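Local coordinates for periplasmic binding protein (Veillonella parvula, PDB 4MO9) that probably binds an iron-siderophore or similar metal complex outside the cytoplasmic membrane and hands it to an ABC transporter for uptake, at residues V188-R191 and V192-N196; G232-V235 and I236-A240. All blocks are in the same frame, centred on the assembly; numbering follows the deposited sequence.

Contact 1 (V188-R191 and V192-N196)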
# COMPACT_ATOMS: atom_id res chain seq x y z
N VAL A 188 -11.05 -4.59 -13.58
CA VAL A 188 -10.89 -3.13 -13.63
C VAL A 188 -10.15 -2.66 -14.88
O VAL A 188 -10.66 -1.83 -15.64
CB VAL A 188 -10.16 -2.59 -12.38
CG1 VAL A 188 -9.78 -1.12 -12.56
CG2 VAL A 188 -11.01 -2.77 -11.12
N LEU A 189 -8.95 -3.20 -15.11
CA LEU A 189 -8.12 -2.73 -16.21
C LEU A 189 -8.75 -3.02 -17.57
O LEU A 189 -8.71 -2.17 -18.47
CB LEU A 189 -6.70 -3.31 -16.12
CG LEU A 189 -5.88 -2.88 -14.90
CD1 LEU A 189 -4.53 -3.57 -14.88
CD2 LEU A 189 -5.69 -1.37 -14.90
N ASP A 190 -9.35 -4.20 -17.74
CA ASP A 190 -10.04 -4.52 -18.98
C ASP A 190 -11.20 -3.57 -19.24
O ASP A 190 -11.36 -3.04 -20.34
CB ASP A 190 -10.62 -5.93 -18.96
CG ASP A 190 -11.21 -6.33 -20.30
OD1 ASP A 190 -10.52 -6.16 -21.33
OD2 ASP A 190 -12.38 -6.78 -20.33
N ARG A 191 -12.03 -3.38 -18.22
CA ARG A 191 -13.24 -2.57 -18.41
C ARG A 191 -12.86 -1.12 -18.69
O ARG A 191 -13.42 -0.50 -19.59
CB ARG A 191 -14.19 -2.71 -17.21
CG ARG A 191 -15.63 -2.30 -17.53
CD ARG A 191 -16.58 -2.58 -16.36
NE ARG A 191 -16.78 -4.02 -16.13
CZ ARG A 191 -17.32 -4.55 -15.04
NH1 ARG A 191 -17.72 -3.76 -14.05
NH2 ARG A 191 -17.45 -5.86 -14.93
N VAL A 192 -11.88 -0.59 -17.95
CA VAL A 192 -11.39 0.77 -18.16
C VAL A 192 -10.93 0.99 -19.61
O VAL A 192 -11.23 2.03 -20.23
CB VAL A 192 -10.24 1.13 -17.19
CG1 VAL A 192 -9.43 2.31 -17.72
CG2 VAL A 192 -10.78 1.44 -15.80
N SER A 193 -10.23 -0.00 -20.16
CA SER A 193 -9.71 0.09 -21.52
C SER A 193 -10.82 0.18 -22.56
O SER A 193 -10.59 0.65 -23.68
CB SER A 193 -8.78 -1.10 -21.84
OG SER A 193 -9.53 -2.26 -22.19
N LYS A 194 -12.02 -0.27 -22.20
CA LYS A 194 -13.13 -0.28 -23.15
C LYS A 194 -14.14 0.85 -22.93
O LYS A 194 -15.10 0.99 -23.69
CB LYS A 194 -13.83 -1.64 -23.14
CG LYS A 194 -13.06 -2.68 -23.94
CD LYS A 194 -13.17 -4.07 -23.34
CE LYS A 194 -12.18 -5.02 -24.03
NZ LYS A 194 -12.15 -6.38 -23.42
N ILE A 195 -13.91 1.66 -21.90
CA ILE A 195 -14.70 2.86 -21.67
C ILE A 195 -14.14 3.98 -22.54
O ILE A 195 -12.96 4.32 -22.43
CB ILE A 195 -14.67 3.28 -20.19
CG1 ILE A 195 -15.35 2.19 -19.35
CG2 ILE A 195 -15.36 4.64 -19.97
CD1 ILE A 195 -15.27 2.42 -17.84
N ASN A 196 -15.00 4.55 -23.40
CA ASN A 196 -14.62 5.60 -24.34
C ASN A 196 -15.19 6.99 -23.98
O ASN A 196 -14.94 7.97 -24.68
CB ASN A 196 -15.02 5.20 -25.77
CG ASN A 196 -14.33 3.92 -26.24
OD1 ASN A 196 -14.90 3.11 -26.99
ND2 ASN A 196 -13.10 3.73 -25.78
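Near the C-terminal end of helix 171-194, an i to i+4 salt bridge joins D190 and K194 on the exposed face. NZ of K194 lies 2.7 Å from D190 OD1, on the syn lone pair of that oxygen, and 3.1 Å from OD2, so the charge sits near the mouth of the carboxylate. D190 holds CG anti to its own N (chi1 -174°), while the K194 chain bends at chi2 and passes CD by the D190 carbonyl oxygen and CE beside OD1. S193 sets OG between its backbone N and carbonyl carbon (chi1 80°), which turns the hydroxyl back to the preceding turn, where it donates to D190 O at 2.7 Å; serine is small enough to do this at an exposed position. Upstream the helix is regular, V192 N meeting V188 O at 2.9 Å. K194 N keeps a weak bond to D190 O but bonds better to R191 O at 3.0 Å, from above the carbonyl plane, and I195 N bonds weakly to R191 O. Valine suits buried position 188, which packs on E328 and A331 of helix 324-334; V192 CG2 stands 4.2 Å from V188 CG1 along the helix. R191 NH1 forms a salt bridge with D341 and a hydrogen bond to E338 O, and I195 touches Y335 and F339. The arrangement is typical of the C-terminal end of an amphipathic surface helix, where i to i+4 bonds give way to i to i+3 bonds.

Contact 2 (G232-V235 and I236-A240)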
# COMPACT_ATOMS: atom_id res chain seq x y z
N GLY A 232 -8.38 5.22 -15.35
CA GLY A 232 -9.13 5.97 -16.35
C GLY A 232 -9.43 7.42 -16.00
O GLY A 232 -10.38 8.00 -16.55
N ALA A 233 -8.63 8.02 -15.13
CA ALA A 233 -8.82 9.44 -14.80
C ALA A 233 -7.80 10.36 -15.48
O ALA A 233 -6.70 9.92 -15.87
CB ALA A 233 -8.79 9.65 -13.30
N ASP A 234 -8.17 11.63 -15.62
CA ASP A 234 -7.24 12.66 -16.07
C ASP A 234 -6.69 13.41 -14.85
O ASP A 234 -7.38 14.25 -14.26
CB ASP A 234 -7.96 13.65 -17.00
CG ASP A 234 -7.02 14.65 -17.65
OD1 ASP A 234 -5.82 14.67 -17.29
OD2 ASP A 234 -7.48 15.43 -18.51
N VAL A 235 -5.46 13.08 -14.46
CA VAL A 235 -4.83 13.70 -13.28
C VAL A 235 -4.43 15.16 -13.55
O VAL A 235 -3.48 15.41 -14.30
CB VAL A 235 -3.61 12.88 -12.83
CG1 VAL A 235 -2.97 13.49 -11.60
CG2 VAL A 235 -4.01 11.43 -12.55
N ILE A 236 -5.14 16.12 -12.95
CA ILE A 236 -4.93 17.53 -13.32
C ILE A 236 -3.50 18.03 -13.07
O ILE A 236 -3.06 19.01 -13.67
CB ILE A 236 -5.95 18.49 -12.62
CG1 ILE A 236 -5.65 18.64 -11.12
CG2 ILE A 236 -7.40 18.06 -12.88
CD1 ILE A 236 -6.42 19.80 -10.45
N THR A 237 -2.79 17.35 -12.18
CA THR A 237 -1.43 17.74 -11.81
C THR A 237 -0.35 17.01 -12.61
O THR A 237 0.84 17.24 -12.39
CB THR A 237 -1.16 17.50 -10.30
OG1 THR A 237 -1.68 16.22 -9.93
CG2 THR A 237 -1.82 18.58 -9.45
N LYS A 238 -0.75 16.13 -13.53
CA LYS A 238 0.19 15.27 -14.27
C LYS A 238 1.38 15.99 -14.93
O LYS A 238 2.47 15.41 -15.03
CB LYS A 238 -0.55 14.41 -15.31
CG LYS A 238 -1.07 15.18 -16.52
CD LYS A 238 -2.13 14.38 -17.28
CE LYS A 238 -2.69 15.21 -18.43
NZ LYS A 238 -4.02 14.73 -18.91
N ASP A 239 1.18 17.23 -15.36
CA ASP A 239 2.24 18.00 -16.01
C ASP A 239 3.00 18.95 -15.08
O ASP A 239 4.13 19.34 -15.38
CB ASP A 239 1.68 18.81 -17.19
CG ASP A 239 1.32 17.94 -18.38
OD1 ASP A 239 2.04 16.95 -18.64
OD2 ASP A 239 0.31 18.27 -19.05
N ALA A 240 2.38 19.32 -13.96
CA ALA A 240 2.93 20.36 -13.09
C ALA A 240 3.76 19.81 -11.93
O ALA A 240 4.63 20.50 -11.40
CB ALA A 240 1.81 21.26 -12.57
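A type I beta turn from V235 to K238 leads the chain out of edge strand 234-235, and a salt bridge between D234 and K238 spans it. The turn is closed by K238 N bonding to V235 O at 2.9 Å, with an N-H...O angle of 163° although the donor stands above the carbonyl plane. K238 sets CG between its backbone N and carbonyl carbon (chi1 72°), which lays CB, CG and CD over V235 O, CG at 3.3 Å; the extended remainder then carries the ammonium back to the strand. There NZ meets D234 OD1 at 2.4 Å, so short that the exact length is doubtful; OD2 lies farther off, 3.6 Å from NZ. The two side chains cross at about a right angle. A lysine suits this exposed corner because its long chain can span the turn and still reach the acid. An alanine in place of D234 would probably leave the K238 ammonium without its carboxylate mate and its chain freer to swing away from the turn. V235 CG1 also lies 3.5 Å from T237 OG1, whose hydroxyl is hydrogen-bonded to F218 O and S217 OG. Before the strand, G232, with positive phi, is the C-prime residue of the Schellman motif ending helix 224-230. V235 is buried against A228 and T229 of that helix, I236 touches T201 and Y203 of strand 201-206 and F251 and K255 of helix 249-255, and the backbones of D234 and I236 bond to strand 201-206 at V202.

How the contacts relate
From the N terminus, contact 1 comes first, at the end of the long helix 171-194; the chain then runs through strand 201-206 and helix 224-230 before contact 2 opens. The two are in series, neither enclosing nor crossing the other: contact 1 closes no loop beyond its helical turn, and contact 2 closes a beta turn. Their centres lie about 18 Å apart, yet they touch where V192 CG1 packs 3.9 Å from G232 N. Y335 is a further bridge, its side chain meeting I195 and its hydroxyl bonding to G232 O. Together they join the end of the long helix to the edge of the mixed sheet containing strands 201-206, 234-235 and 259-263.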